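Side-chain contacts in aspartate aminotransferase (Thermotoga maritima, PDB 1O4S), which catalyses the pyridoxal-phosphate-dependent transfer of an amino group from L-aspartate to 2-oxoglutarate, yielding oxaloacetate and L-glutamate: residues Pro51-Pro56 / Lys303-Phe308; Val64-Leu67 / Glu71-Tyr74; Glu85-Arg90 / Asp102-Thr107; Ala110-Phe115 / Ser273-Cys278; His248-Trp253 / Leu288-Val293. One frame throughout, in Å; residues are numbered along the deposited sequence.

Contact 1. Residues Pro51-Pro56 / Lys303-Phe308; sequences PDFPTP and KERKNF
R305 sets the end of its guanidinium group against the carboxylate of D52 in a two-pronged, end-on salt bridge. It ties the loop between strand 44-45 and helix 57-68 to helix 296-315 of this PLP-dependent aminotransferase. R305 NH1 gives D52 OD1 a nearly straight bond of 2.9 Å (172° at the hydrogen), with OD1 in the guanidinium plane. NH2 reaches D52 OD2 at 2.8 Å on its syn lone pair; OD2 lies tilted 24° from the guanidinium plane, consistent with the 35° twist between the two groups. Arginine suits the place: from CG to NE its chain is extended, which carries two donors across to the loop carboxylate. NH1 also makes a weak bond to F368 O, and F302, three residues earlier on the same helix, makes a cation-pi contact with R305. F53, next to D52, adds an aromatic neighbour to the charged pair: its CE2 lies obliquely 4.2 Å from R305 NH2.

Contact 2. Residues Val64-Leu67 / Glu71-Tyr74; sequences VRFL and EVKY. With PLP (pyridoxal-5'-phosphate), chain J.
The ring of F66 points its CZ at the carbonyl oxygen E71 O, 3.2 Å away and oblique to the ring, while water 1 lies 3.5 Å above one face, offset toward the rim; the ring also stacks with Y285. Y74 meets its partner at the edge: O1P of PLP lies in the plane of the phenol ring. This is the helix-to-loop turn after helix 57-68, at the dimer interface of the aminotransferase, and that cofactor sits in the pocket of the second subunit. The same water donates to both F66 O and E71 O, bridging helix and loop. With CG anti to the backbone N (chi1 177°), the F66 ring is carried toward the loop, and CE2 comes 4.2 Å from V72 CG2. L67 CD2 packs on the same methyl at 4.3 Å; compact branched chains suit this buried spot beside a flat ring. At the subunit interface K73 NZ forms a salt bridge with E71 OE1, on its syn lone pair, at 3.0 Å and also binds P51 O of the second subunit. Y74 suits its place because its hydroxyl can reach a phosphate: the modelled hydrogen bond from Y74 OH to O1P is very short at 2.4 Å, a doubtful length.

Contact 3. Residues Glu85-Arg90 / Asp102-Thr107; sequences EGIAKR and DQVVVT
I87 and V104 lie obliquely across one another, I87 CG2 resting 4.1 Å from V104 CG1, where helix 81-95 covers an edge strand of the large seven-stranded sheet in an alpha/beta/alpha arrangement. The axes of helix 85-90 and strand 104-107 approach to 8.9 Å, with 119° between their directions, so the helix crosses the strand steeply. V104 spreads its two methyls over neighbouring helix residues: CG1 goes to I87, and CG2 meets A88 CB at 4.1 Å. Alanine suits the latter position because its single methyl lets the helix come near the sheet, whereas the longer isoleucine spans onward to V106 and to Y257 and I259 on the adjacent strand. Strand alternation separates the two sides: V104 points at this helix, while V105 points away and packs on V268 and S269 of helix 262-275. Every touching residue is buried and apolar. I87 CG1 stands beside the backbone N (chi1 -68°), directing the chain along the strand until CD1 lies 4.1 Å from V106 CG2.

Contact 4. Residues Ala110-Phe115 / Ser273-Cys278; sequences AKQALF and SHTTSC. With PLP (pyridoxal-5'-phosphate), chain M.
Q112 and T276 approach from opposite directions, and Q112 NE2 donates to T276 OG1 at 3.0 Å in an almost straight bond (172°) with the hydroxyl in the amide plane. The second N-H of Q112 goes to water 2, which in turn donates to T275 OG1. With OG1 between the backbone N and the carbonyl carbon (chi1 58°), the T276 hydroxyl faces the amide and passes its own proton to S277 O at 2.9 Å. A glutamine is apt here because its buried amide can give and accept at once: Q112 OE1 takes N108 ND2 and Q272 NE2, which fix the rotation of the group, while T275 OG1 is bonded to I271 O. The bonds link the end of helix 262-275 to helix 109-121, whose amino end forms part of the phosphate cup of fold-type I PLP enzymes, its dipole probably helping to hold the anion. Farther out, K111 NZ binds S273 O of the second subunit, A110 N donates to PLP O2P at 2.8 Å, and K111 N to O3P at 3.0 Å.

Contact 5. Residues His248-Trp253 / Leu288-Val293; sequences HSMTGW and LKALEV
A290 CB sits squarely over one face of the H248 imidazole, 4.3 Å from its centroid and only 4° off the ring normal, in a CH-pi contact that belongs to the more tightly packed part of the contact. M250 SD touches the same methyl at 3.9 Å, so the methyl meets a ring on one side and a sulfur roughly at right angles to it; a small residue suits the place because the flat ring can lie near the helix. Turned about CG-SD (chi3 60°), M250 puts CE over a face of W253, 3.8 Å from the ring plane and offset toward the rim, while V59 of helix 57-68 covers both M250 and A290. The loop 248-253 follows strand 238-243 and K246, the residue that carries the cofactor in the enzyme though not in this structure. The partner lies around the end of helix 281-290, with a type I beta turn from A290 to V293. Here the contact becomes looser. H248 NE2 donates only a weak hydrogen bond of 3.3 Å to V293 O, which lies at the edge of the ring and in its plane, and the partly exposed V293 brings CG1 no nearer than 4.2 Å to H248 CD2. On the solvent side of the turn, exposed E292 suits its position as a charged partner: its OE1 forms a long, weak salt bridge of 3.4 Å with K289 NZ.

Overall arrangement
Contacts 3 and 4 are buried, yet differ in chemistry: contact 3 is wholly apolar, as befits a helix covering a sheet, whereas contact 4 buries an amide and hydroxyls and must satisfy them with bonds. Strand 104-107 and helix 109-121 follow each other in the chain, and T107 packs on A113. Contacts 1, 2 and 5 are partly buried and add a salt bridge, a bridging water or a weak hydrogen bond to their packing. Contacts 1 and 5 touch through F53 O and S249 OG, and L291 joins contact 5 to contact 3. All but contact 3 reach the second subunit; contact 4 lies at its own subunit's phosphate site, whereas contact 2 sends Y74 to that of the second subunit.

Contact 1. Residues Pro51-Pro56 / Lys303-Phe308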
# COMPACT_ATOMS: atom_id res chain seq x y z
N PRO B 51 4.80 17.45 -9.98
CA PRO B 51 4.57 18.45 -11.03
C PRO B 51 3.29 19.24 -10.80
O PRO B 51 2.32 18.77 -10.18
CB PRO B 51 4.55 17.61 -12.33
CG PRO B 51 5.19 16.32 -11.96
CD PRO B 51 4.83 16.08 -10.52
N ASP B 52 3.29 20.47 -11.26
CA ASP B 52 2.13 21.35 -11.14
C ASP B 52 1.24 21.27 -12.40
O ASP B 52 0.77 22.28 -12.90
CB ASP B 52 2.62 22.79 -10.91
CG ASP B 52 3.53 23.30 -12.02
OD1 ASP B 52 4.42 22.55 -12.48
OD2 ASP B 52 3.46 24.44 -12.49
N PHE B 53 1.11 20.10 -12.98
CA PHE B 53 0.31 19.93 -14.16
C PHE B 53 -0.85 19.04 -13.71
O PHE B 53 -0.74 18.31 -12.73
CB PHE B 53 1.11 19.26 -15.29
CG PHE B 53 1.94 20.22 -16.09
CD1 PHE B 53 1.68 20.44 -17.43
CD2 PHE B 53 3.01 20.89 -15.52
CE1 PHE B 53 2.45 21.35 -18.18
CE2 PHE B 53 3.78 21.78 -16.25
CZ PHE B 53 3.49 22.00 -17.58
N PRO B 54 -1.98 19.11 -14.40
CA PRO B 54 -3.10 18.21 -14.11
C PRO B 54 -2.77 16.86 -14.65
O PRO B 54 -1.83 16.72 -15.43
CB PRO B 54 -4.30 18.85 -14.86
CG PRO B 54 -3.70 19.72 -15.95
CD PRO B 54 -2.28 20.03 -15.52
N THR B 55 -3.55 15.88 -14.25
CA THR B 55 -3.63 14.61 -14.96
C THR B 55 -4.01 14.89 -16.41
O THR B 55 -4.93 15.66 -16.66
CB THR B 55 -4.72 13.75 -14.32
OG1 THR B 55 -4.34 13.43 -12.99
CG2 THR B 55 -4.86 12.44 -15.07
N PRO B 56 -3.32 14.31 -17.39
CA PRO B 56 -3.69 14.56 -18.78
C PRO B 56 -5.14 14.24 -19.06
O PRO B 56 -5.63 13.22 -18.61
CB PRO B 56 -2.76 13.62 -19.55
CG PRO B 56 -1.58 13.51 -18.68
CD PRO B 56 -2.15 13.43 -17.30
N LYS B 303 11.96 22.19 -18.78
CA LYS B 303 13.29 22.52 -19.34
C LYS B 303 13.53 24.03 -19.32
O LYS B 303 14.58 24.48 -18.93
CB LYS B 303 13.43 21.99 -20.77
CG LYS B 303 14.81 22.17 -21.43
CD LYS B 303 14.89 21.35 -22.73
CE LYS B 303 16.27 21.42 -23.35
NZ LYS B 303 16.34 20.94 -24.77
N GLU B 304 12.53 24.80 -19.73
CA GLU B 304 12.69 26.22 -19.79
C GLU B 304 12.65 26.90 -18.42
O GLU B 304 13.30 27.94 -18.23
CB GLU B 304 11.73 26.83 -20.82
CG GLU B 304 10.41 27.36 -20.34
CD GLU B 304 9.71 28.13 -21.45
OE1 GLU B 304 10.09 27.89 -22.65
OE2 GLU B 304 8.80 28.97 -21.14
N ARG B 305 11.96 26.31 -17.45
CA ARG B 305 12.04 26.75 -16.06
C ARG B 305 13.44 26.46 -15.48
O ARG B 305 13.99 27.26 -14.73
CB ARG B 305 11.00 26.02 -15.19
CG ARG B 305 9.53 26.39 -15.48
CD ARG B 305 8.60 25.41 -14.94
NE ARG B 305 7.19 25.78 -15.05
CZ ARG B 305 6.22 25.07 -14.52
NH1 ARG B 305 6.51 23.96 -13.86
NH2 ARG B 305 4.95 25.47 -14.62
N LYS B 306 13.98 25.29 -15.82
CA LYS B 306 15.30 24.87 -15.41
C LYS B 306 16.30 25.87 -15.94
O LYS B 306 17.08 26.41 -15.19
CB LYS B 306 15.58 23.44 -15.92
CG LYS B 306 16.95 22.84 -15.50
CD LYS B 306 18.14 23.24 -16.41
CE LYS B 306 18.04 22.65 -17.82
NZ LYS B 306 19.26 22.94 -18.68
N ASN B 307 16.26 26.14 -17.24
CA ASN B 307 17.17 27.14 -17.84
C ASN B 307 17.07 28.50 -17.17
O ASN B 307 18.07 29.17 -16.98
CB ASN B 307 16.90 27.32 -19.33
CG ASN B 307 17.36 26.15 -20.15
OD1 ASN B 307 18.23 25.39 -19.73
ND2 ASN B 307 16.76 25.99 -21.33
N PHE B 308 15.86 28.91 -16.81
CA PHE B 308 15.65 30.22 -16.20
C PHE B 308 16.19 30.31 -14.79
O PHE B 308 16.75 31.33 -14.40
CB PHE B 308 14.15 30.57 -16.17
CG PHE B 308 13.86 31.81 -15.36
CD1 PHE B 308 14.18 33.08 -15.87
CD2 PHE B 308 13.32 31.72 -14.08
CE1 PHE B 308 13.95 34.22 -15.11
CE2 PHE B 308 13.07 32.86 -13.33
CZ PHE B 308 13.39 34.11 -13.84

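Contact 2. Residues Val64-Leu67 / Glu71-Tyr74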
# COMPACT_ATOMS: atom_id res chain seq x y z
N VAL B 64 -13.01 8.16 -16.26
CA VAL B 64 -14.44 8.46 -16.11
C VAL B 64 -15.28 7.44 -16.86
O VAL B 64 -16.30 6.97 -16.35
CB VAL B 64 -14.79 9.90 -16.61
CG1 VAL B 64 -16.28 10.13 -16.70
CG2 VAL B 64 -14.16 10.96 -15.74
N ARG B 65 -14.85 7.10 -18.06
CA ARG B 65 -15.56 6.10 -18.85
C ARG B 65 -15.60 4.76 -18.13
O ARG B 65 -16.67 4.16 -18.03
CB ARG B 65 -14.85 5.98 -20.17
CG ARG B 65 -15.37 4.97 -21.14
CD ARG B 65 -14.41 4.83 -22.36
NE ARG B 65 -14.22 3.45 -22.83
CZ ARG B 65 -13.68 2.44 -22.12
NH1 ARG B 65 -13.26 2.59 -20.86
NH2 ARG B 65 -13.59 1.25 -22.71
N PHE B 66 -14.45 4.30 -17.63
CA PHE B 66 -14.39 3.11 -16.80
C PHE B 66 -15.32 3.19 -15.57
O PHE B 66 -16.11 2.27 -15.29
CB PHE B 66 -12.97 2.85 -16.31
CG PHE B 66 -12.87 1.68 -15.39
CD1 PHE B 66 -13.05 0.39 -15.87
CD2 PHE B 66 -12.66 1.85 -14.03
CE1 PHE B 66 -13.00 -0.72 -15.00
CE2 PHE B 66 -12.61 0.72 -13.19
CZ PHE B 66 -12.78 -0.55 -13.70
N LEU B 67 -15.21 4.31 -14.87
CA LEU B 67 -15.99 4.59 -13.67
C LEU B 67 -17.49 4.50 -13.86
O LEU B 67 -18.22 3.98 -13.00
CB LEU B 67 -15.72 5.99 -13.15
CG LEU B 67 -14.88 6.07 -11.93
CD1 LEU B 67 -14.65 7.51 -11.55
CD2 LEU B 67 -15.59 5.31 -10.82
N GLU B 71 -18.27 -0.76 -11.99
CA GLU B 71 -17.64 -1.97 -11.54
C GLU B 71 -16.20 -1.72 -11.18
O GLU B 71 -15.36 -1.62 -12.05
CB GLU B 71 -17.70 -3.06 -12.60
CG GLU B 71 -19.05 -3.71 -12.74
CD GLU B 71 -19.53 -4.39 -11.45
OE1 GLU B 71 -18.76 -5.17 -10.83
OE2 GLU B 71 -20.68 -4.12 -11.07
N VAL B 72 -15.92 -1.65 -9.88
CA VAL B 72 -14.60 -1.34 -9.37
C VAL B 72 -14.28 -2.45 -8.37
O VAL B 72 -14.63 -2.39 -7.17
CB VAL B 72 -14.52 0.10 -8.78
CG1 VAL B 72 -13.08 0.42 -8.39
CG2 VAL B 72 -15.06 1.14 -9.77
N LYS B 73 -13.61 -3.46 -8.90
CA LYS B 73 -13.49 -4.74 -8.25
C LYS B 73 -12.05 -5.16 -8.19
O LYS B 73 -11.19 -4.58 -8.86
CB LYS B 73 -14.34 -5.81 -8.96
CG LYS B 73 -15.86 -5.53 -8.93
CD LYS B 73 -16.40 -5.60 -7.46
CE LYS B 73 -17.90 -5.30 -7.34
NZ LYS B 73 -18.81 -6.23 -8.07
N TYR B 74 -11.81 -6.19 -7.38
CA TYR B 74 -10.47 -6.70 -7.24
C TYR B 74 -9.92 -7.13 -8.62
O TYR B 74 -10.67 -7.60 -9.47
CB TYR B 74 -10.44 -7.90 -6.29
CG TYR B 74 -10.65 -7.63 -4.79
CD1 TYR B 74 -9.93 -6.64 -4.11
CD2 TYR B 74 -11.48 -8.44 -4.07
CE1 TYR B 74 -10.12 -6.43 -2.73
CE2 TYR B 74 -11.66 -8.28 -2.71
CZ TYR B 74 -10.99 -7.26 -2.03
OH TYR B 74 -11.24 -7.18 -0.67
N1 PLP J . -10.55 -9.00 6.31
C2 PLP J . -11.25 -10.08 5.80
C2A PLP J . -11.36 -11.28 6.73
C3 PLP J . -11.81 -10.02 4.49
O3 PLP J . -12.42 -10.99 4.04
C4 PLP J . -11.70 -8.84 3.69
C4A PLP J . -12.27 -8.67 2.27
C5 PLP J . -10.97 -7.79 4.27
C6 PLP J . -10.43 -7.87 5.57
C5A PLP J . -10.80 -6.46 3.58
O4P PLP J . -10.21 -6.35 2.31
P PLP J . -9.95 -4.91 1.69
O1P PLP J . -10.51 -5.17 0.34
O2P PLP J . -10.55 -3.89 2.53
O3P PLP J . -8.47 -4.85 1.74
O HOH W 1 -16.37 -0.30 -14.21

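Contact 3. Residues Glu85-Arg90 / Asp102-Thr107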
# COMPACT_ATOMS: atom_id res chain seq x y z
N GLU B 85 1.46 -5.88 -19.57
CA GLU B 85 1.87 -6.08 -20.94
C GLU B 85 2.20 -4.74 -21.60
O GLU B 85 3.20 -4.63 -22.29
CB GLU B 85 0.78 -6.81 -21.70
CG GLU B 85 1.09 -7.04 -23.17
CD GLU B 85 -0.10 -7.62 -23.92
OE1 GLU B 85 -1.22 -7.01 -23.85
OE2 GLU B 85 0.08 -8.68 -24.56
N GLY B 86 1.36 -3.73 -21.40
CA GLY B 86 1.64 -2.40 -21.93
C GLY B 86 2.95 -1.84 -21.41
O GLY B 86 3.76 -1.35 -22.18
N ILE B 87 3.17 -1.92 -20.10
CA ILE B 87 4.44 -1.50 -19.49
C ILE B 87 5.63 -2.29 -20.05
O ILE B 87 6.65 -1.70 -20.42
CB ILE B 87 4.37 -1.63 -17.99
CG1 ILE B 87 3.38 -0.60 -17.43
CG2 ILE B 87 5.75 -1.45 -17.39
CD1 ILE B 87 2.92 -0.88 -15.99
N ALA B 88 5.49 -3.61 -20.12
CA ALA B 88 6.54 -4.46 -20.63
C ALA B 88 6.91 -4.08 -22.08
O ALA B 88 8.09 -4.01 -22.43
CB ALA B 88 6.11 -5.92 -20.57
N LYS B 89 5.90 -3.83 -22.89
CA LYS B 89 6.11 -3.48 -24.30
C LYS B 89 6.78 -2.10 -24.43
O LYS B 89 7.71 -1.94 -25.21
CB LYS B 89 4.77 -3.52 -25.06
CG LYS B 89 4.86 -3.16 -26.53
CD LYS B 89 3.47 -3.06 -27.17
CE LYS B 89 3.56 -2.78 -28.67
NZ LYS B 89 2.32 -2.07 -29.15
N ARG B 90 6.35 -1.12 -23.65
CA ARG B 90 6.92 0.24 -23.74
C ARG B 90 8.41 0.21 -23.33
O ARG B 90 9.26 0.63 -24.08
CB ARG B 90 6.12 1.26 -22.91
CG ARG B 90 6.52 2.77 -23.09
CD ARG B 90 5.85 3.51 -24.32
N ASP B 102 4.97 -10.99 -17.07
CA ASP B 102 5.25 -11.65 -15.80
C ASP B 102 6.53 -11.14 -15.09
O ASP B 102 6.82 -11.56 -13.98
CB ASP B 102 5.28 -13.17 -15.99
CG ASP B 102 3.87 -13.75 -16.28
OD1 ASP B 102 3.82 -14.93 -16.77
OD2 ASP B 102 2.77 -13.10 -16.11
N GLN B 103 7.27 -10.23 -15.72
CA GLN B 103 8.41 -9.56 -15.08
C GLN B 103 8.03 -8.25 -14.39
O GLN B 103 8.87 -7.62 -13.78
CB GLN B 103 9.49 -9.26 -16.12
CG GLN B 103 10.23 -10.48 -16.59
CD GLN B 103 11.32 -10.15 -17.60
OE1 GLN B 103 11.12 -10.32 -18.79
NE2 GLN B 103 12.47 -9.68 -17.12
N VAL B 104 6.78 -7.83 -14.54
CA VAL B 104 6.27 -6.52 -14.10
C VAL B 104 5.31 -6.71 -12.93
O VAL B 104 4.47 -7.59 -12.94
CB VAL B 104 5.49 -5.80 -15.23
CG1 VAL B 104 4.89 -4.41 -14.75
CG2 VAL B 104 6.37 -5.63 -16.49
N VAL B 105 5.43 -5.87 -11.92
CA VAL B 105 4.44 -5.80 -10.86
C VAL B 105 4.02 -4.34 -10.74
O VAL B 105 4.86 -3.46 -10.64
CB VAL B 105 4.98 -6.28 -9.48
CG1 VAL B 105 3.86 -6.40 -8.50
CG2 VAL B 105 5.70 -7.62 -9.62
N VAL B 106 2.73 -4.13 -10.72
CA VAL B 106 2.15 -2.81 -10.63
C VAL B 106 1.88 -2.57 -9.14
O VAL B 106 1.35 -3.42 -8.46
CB VAL B 106 0.85 -2.75 -11.46
CG1 VAL B 106 0.09 -1.43 -11.20
CG2 VAL B 106 1.18 -2.95 -12.94
N THR B 107 2.29 -1.39 -8.67
CA THR B 107 2.32 -1.01 -7.28
C THR B 107 1.76 0.38 -7.04
O THR B 107 1.56 1.17 -7.96
CB THR B 107 3.81 -1.00 -6.82
OG1 THR B 107 4.55 -0.02 -7.59
CG2 THR B 107 4.55 -2.36 -7.09

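Contact 4. Residues Ala110-Phe115 / Ser273-Cys278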
# COMPACT_ATOMS: atom_id res chain seq x y z
N ALA B 110 5.78 4.31 -7.42
CA ALA B 110 7.14 3.82 -7.29
C ALA B 110 7.54 3.60 -5.81
O ALA B 110 8.40 2.79 -5.52
CB ALA B 110 8.13 4.82 -7.96
N LYS B 111 6.94 4.33 -4.89
CA LYS B 111 7.28 4.17 -3.49
C LYS B 111 7.04 2.73 -2.99
O LYS B 111 7.90 2.16 -2.32
CB LYS B 111 6.57 5.18 -2.63
CG LYS B 111 7.13 5.23 -1.23
CD LYS B 111 6.40 6.23 -0.33
CE LYS B 111 7.20 7.48 -0.15
NZ LYS B 111 6.78 8.31 1.03
N GLN B 112 5.90 2.14 -3.30
CA GLN B 112 5.64 0.77 -2.92
C GLN B 112 6.47 -0.20 -3.77
O GLN B 112 6.83 -1.25 -3.27
CB GLN B 112 4.13 0.44 -2.98
CG GLN B 112 3.79 -0.93 -2.34
CD GLN B 112 2.35 -1.40 -2.52
OE1 GLN B 112 1.63 -0.97 -3.43
NE2 GLN B 112 1.92 -2.31 -1.64
N ALA B 113 6.82 0.14 -5.01
CA ALA B 113 7.72 -0.73 -5.75
C ALA B 113 9.04 -0.83 -5.02
O ALA B 113 9.60 -1.93 -4.89
CB ALA B 113 7.93 -0.26 -7.13
N LEU B 114 9.54 0.30 -4.51
CA LEU B 114 10.78 0.33 -3.75
C LEU B 114 10.64 -0.51 -2.46
O LEU B 114 11.45 -1.36 -2.18
CB LEU B 114 11.17 1.78 -3.42
CG LEU B 114 11.66 2.65 -4.61
CD1 LEU B 114 11.34 4.18 -4.52
CD2 LEU B 114 13.21 2.44 -4.84
N PHE B 115 9.59 -0.28 -1.68
CA PHE B 115 9.40 -1.00 -0.45
C PHE B 115 9.33 -2.51 -0.68
O PHE B 115 9.97 -3.30 0.03
CB PHE B 115 8.14 -0.51 0.25
CG PHE B 115 7.86 -1.23 1.52
CD1 PHE B 115 6.76 -2.05 1.65
CD2 PHE B 115 8.72 -1.10 2.61
CE1 PHE B 115 6.51 -2.76 2.84
CE2 PHE B 115 8.47 -1.82 3.79
CZ PHE B 115 7.35 -2.63 3.89
N SER B 273 0.59 -8.66 -2.86
CA SER B 273 -0.65 -9.35 -2.67
C SER B 273 -1.10 -9.36 -1.19
O SER B 273 -2.30 -9.17 -0.89
CB SER B 273 -0.52 -10.79 -3.19
OG SER B 273 -1.67 -11.51 -2.90
N HIS B 274 -0.16 -9.60 -0.28
CA HIS B 274 -0.53 -9.75 1.11
C HIS B 274 -0.59 -8.43 1.87
O HIS B 274 -1.18 -8.39 2.95
CB HIS B 274 0.43 -10.72 1.80
CG HIS B 274 0.36 -12.10 1.24
ND1 HIS B 274 -0.81 -12.83 1.25
CD2 HIS B 274 1.30 -12.88 0.65
CE1 HIS B 274 -0.59 -14.01 0.68
NE2 HIS B 274 0.67 -14.05 0.29
N THR B 275 0.01 -7.38 1.31
CA THR B 275 0.10 -6.10 2.01
C THR B 275 -1.05 -5.16 1.67
O THR B 275 -1.75 -4.72 2.57
CB THR B 275 1.46 -5.39 1.79
OG1 THR B 275 1.75 -5.25 0.40
CG2 THR B 275 2.63 -6.22 2.40
N THR B 276 -1.22 -4.83 0.40
CA THR B 276 -2.29 -3.96 -0.09
C THR B 276 -3.21 -4.65 -1.07
O THR B 276 -4.25 -4.10 -1.42
CB THR B 276 -1.73 -2.72 -0.85
OG1 THR B 276 -0.90 -3.15 -1.96
CG2 THR B 276 -0.84 -1.91 0.00
N SER B 277 -2.80 -5.83 -1.52
CA SER B 277 -3.37 -6.46 -2.69
C SER B 277 -3.21 -5.55 -3.93
O SER B 277 -2.34 -4.66 -3.97
CB SER B 277 -4.84 -6.79 -2.47
OG SER B 277 -5.15 -7.88 -3.28
N CYS B 278 -4.03 -5.79 -4.94
CA CYS B 278 -4.07 -5.00 -6.14
C CYS B 278 -4.27 -3.51 -5.84
O CYS B 278 -4.85 -3.11 -4.84
CB CYS B 278 -5.20 -5.49 -7.06
SG CYS B 278 -6.85 -5.51 -6.30
N1 PLP M . 11.71 8.31 -6.00
C2 PLP M . 11.97 9.66 -5.92
C2A PLP M . 13.40 10.03 -5.70
C3 PLP M . 10.94 10.61 -6.02
O3 PLP M . 11.19 11.80 -5.96
C4 PLP M . 9.62 10.18 -6.26
C4A PLP M . 8.48 11.23 -6.39
C5 PLP M . 9.41 8.79 -6.35
C6 PLP M . 10.45 7.88 -6.21
C5A PLP M . 8.08 8.11 -6.59
O4P PLP M . 6.86 8.49 -5.98
P PLP M . 5.47 7.78 -6.34
O1P PLP M . 4.55 8.95 -6.30
O2P PLP M . 5.56 7.12 -7.66
O3P PLP M . 5.33 6.89 -5.18
O HOH W 2 3.93 -3.51 0.20

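Contact 5. Residues His248-Trp253 / Leu288-Val293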
# COMPACT_ATOMS: atom_id res chain seq x y z
N HIS B 248 3.77 11.90 -15.90
CA HIS B 248 2.43 12.28 -16.35
C HIS B 248 1.68 13.09 -15.34
O HIS B 248 0.46 13.28 -15.46
CB HIS B 248 1.61 11.04 -16.66
CG HIS B 248 2.09 10.33 -17.88
ND1 HIS B 248 3.00 9.29 -17.82
CD2 HIS B 248 1.82 10.52 -19.18
CE1 HIS B 248 3.23 8.85 -19.04
NE2 HIS B 248 2.54 9.58 -19.89
N SER B 249 2.39 13.57 -14.33
CA SER B 249 1.79 14.36 -13.29
C SER B 249 0.56 13.66 -12.70
O SER B 249 -0.54 14.24 -12.64
CB SER B 249 1.43 15.74 -13.80
OG SER B 249 1.38 16.65 -12.74
N MET B 250 0.74 12.39 -12.35
CA MET B 250 -0.33 11.55 -11.83
C MET B 250 -0.03 11.11 -10.41
O MET B 250 -0.39 10.03 -10.03
CB MET B 250 -0.54 10.35 -12.75
CG MET B 250 -1.23 10.74 -14.04
SD MET B 250 -1.34 9.36 -15.20
CE MET B 250 -2.30 8.14 -14.28
N THR B 251 0.63 11.97 -9.62
CA THR B 251 1.10 11.61 -8.27
C THR B 251 -0.00 11.08 -7.37
O THR B 251 0.23 10.10 -6.66
CB THR B 251 1.77 12.81 -7.55
OG1 THR B 251 0.94 13.95 -7.72
CG2 THR B 251 3.14 13.15 -8.11
N GLY B 252 -1.18 11.70 -7.36
CA GLY B 252 -2.28 11.27 -6.52
C GLY B 252 -2.95 9.95 -6.92
O GLY B 252 -3.70 9.41 -6.15
N TRP B 253 -2.68 9.46 -8.13
CA TRP B 253 -3.19 8.17 -8.62
C TRP B 253 -2.54 6.96 -7.96
O TRP B 253 -3.20 5.96 -7.78
CB TRP B 253 -3.08 8.05 -10.14
CG TRP B 253 -3.99 8.93 -10.87
CD1 TRP B 253 -3.73 10.21 -11.33
CD2 TRP B 253 -5.31 8.62 -11.28
NE1 TRP B 253 -4.82 10.68 -12.01
CE2 TRP B 253 -5.82 9.74 -11.96
CE3 TRP B 253 -6.13 7.49 -11.13
CZ2 TRP B 253 -7.10 9.77 -12.48
CZ3 TRP B 253 -7.41 7.54 -11.64
CH2 TRP B 253 -7.87 8.66 -12.31
N LEU B 288 -3.04 2.65 -17.98
CA LEU B 288 -3.01 1.97 -19.25
C LEU B 288 -3.17 3.01 -20.38
O LEU B 288 -2.42 2.99 -21.35
CB LEU B 288 -4.07 0.86 -19.27
CG LEU B 288 -4.29 0.03 -20.52
CD1 LEU B 288 -3.02 -0.75 -20.89
CD2 LEU B 288 -5.44 -0.92 -20.28
N LYS B 289 -4.07 3.97 -20.21
CA LYS B 289 -4.23 5.06 -21.16
C LYS B 289 -3.02 6.00 -21.14
O LYS B 289 -2.61 6.54 -22.17
CB LYS B 289 -5.52 5.84 -20.85
CG LYS B 289 -5.79 7.10 -21.72
CD LYS B 289 -5.91 6.82 -23.24
CE LYS B 289 -7.10 5.92 -23.62
NZ LYS B 289 -7.32 5.77 -25.12
N ALA B 290 -2.47 6.22 -19.96
CA ALA B 290 -1.32 7.10 -19.80
C ALA B 290 -0.14 6.65 -20.64
O ALA B 290 0.61 7.50 -21.09
CB ALA B 290 -0.91 7.20 -18.40
N LEU B 291 0.02 5.34 -20.84
CA LEU B 291 1.04 4.79 -21.73
C LEU B 291 0.98 5.37 -23.14
O LEU B 291 2.01 5.52 -23.80
CB LEU B 291 0.91 3.28 -21.79
CG LEU B 291 1.36 2.52 -20.55
CD1 LEU B 291 0.90 1.09 -20.64
CD2 LEU B 291 2.88 2.59 -20.40
N GLU B 292 -0.22 5.73 -23.60
CA GLU B 292 -0.40 6.31 -24.92
C GLU B 292 -0.21 7.84 -24.99
O GLU B 292 -0.26 8.42 -26.08
CB GLU B 292 -1.81 6.00 -25.42
CG GLU B 292 -2.15 4.54 -25.49
CD GLU B 292 -3.65 4.30 -25.73
OE1 GLU B 292 -4.28 5.08 -26.46
OE2 GLU B 292 -4.19 3.31 -25.17
N VAL B 293 -0.01 8.49 -23.85
CA VAL B 293 -0.08 9.93 -23.76
C VAL B 293 1.33 10.56 -23.84
O VAL B 293 2.27 10.15 -23.18
CB VAL B 293 -0.86 10.36 -22.49
CG1 VAL B 293 -0.74 11.84 -22.24
CG2 VAL B 293 -2.38 9.92 -22.60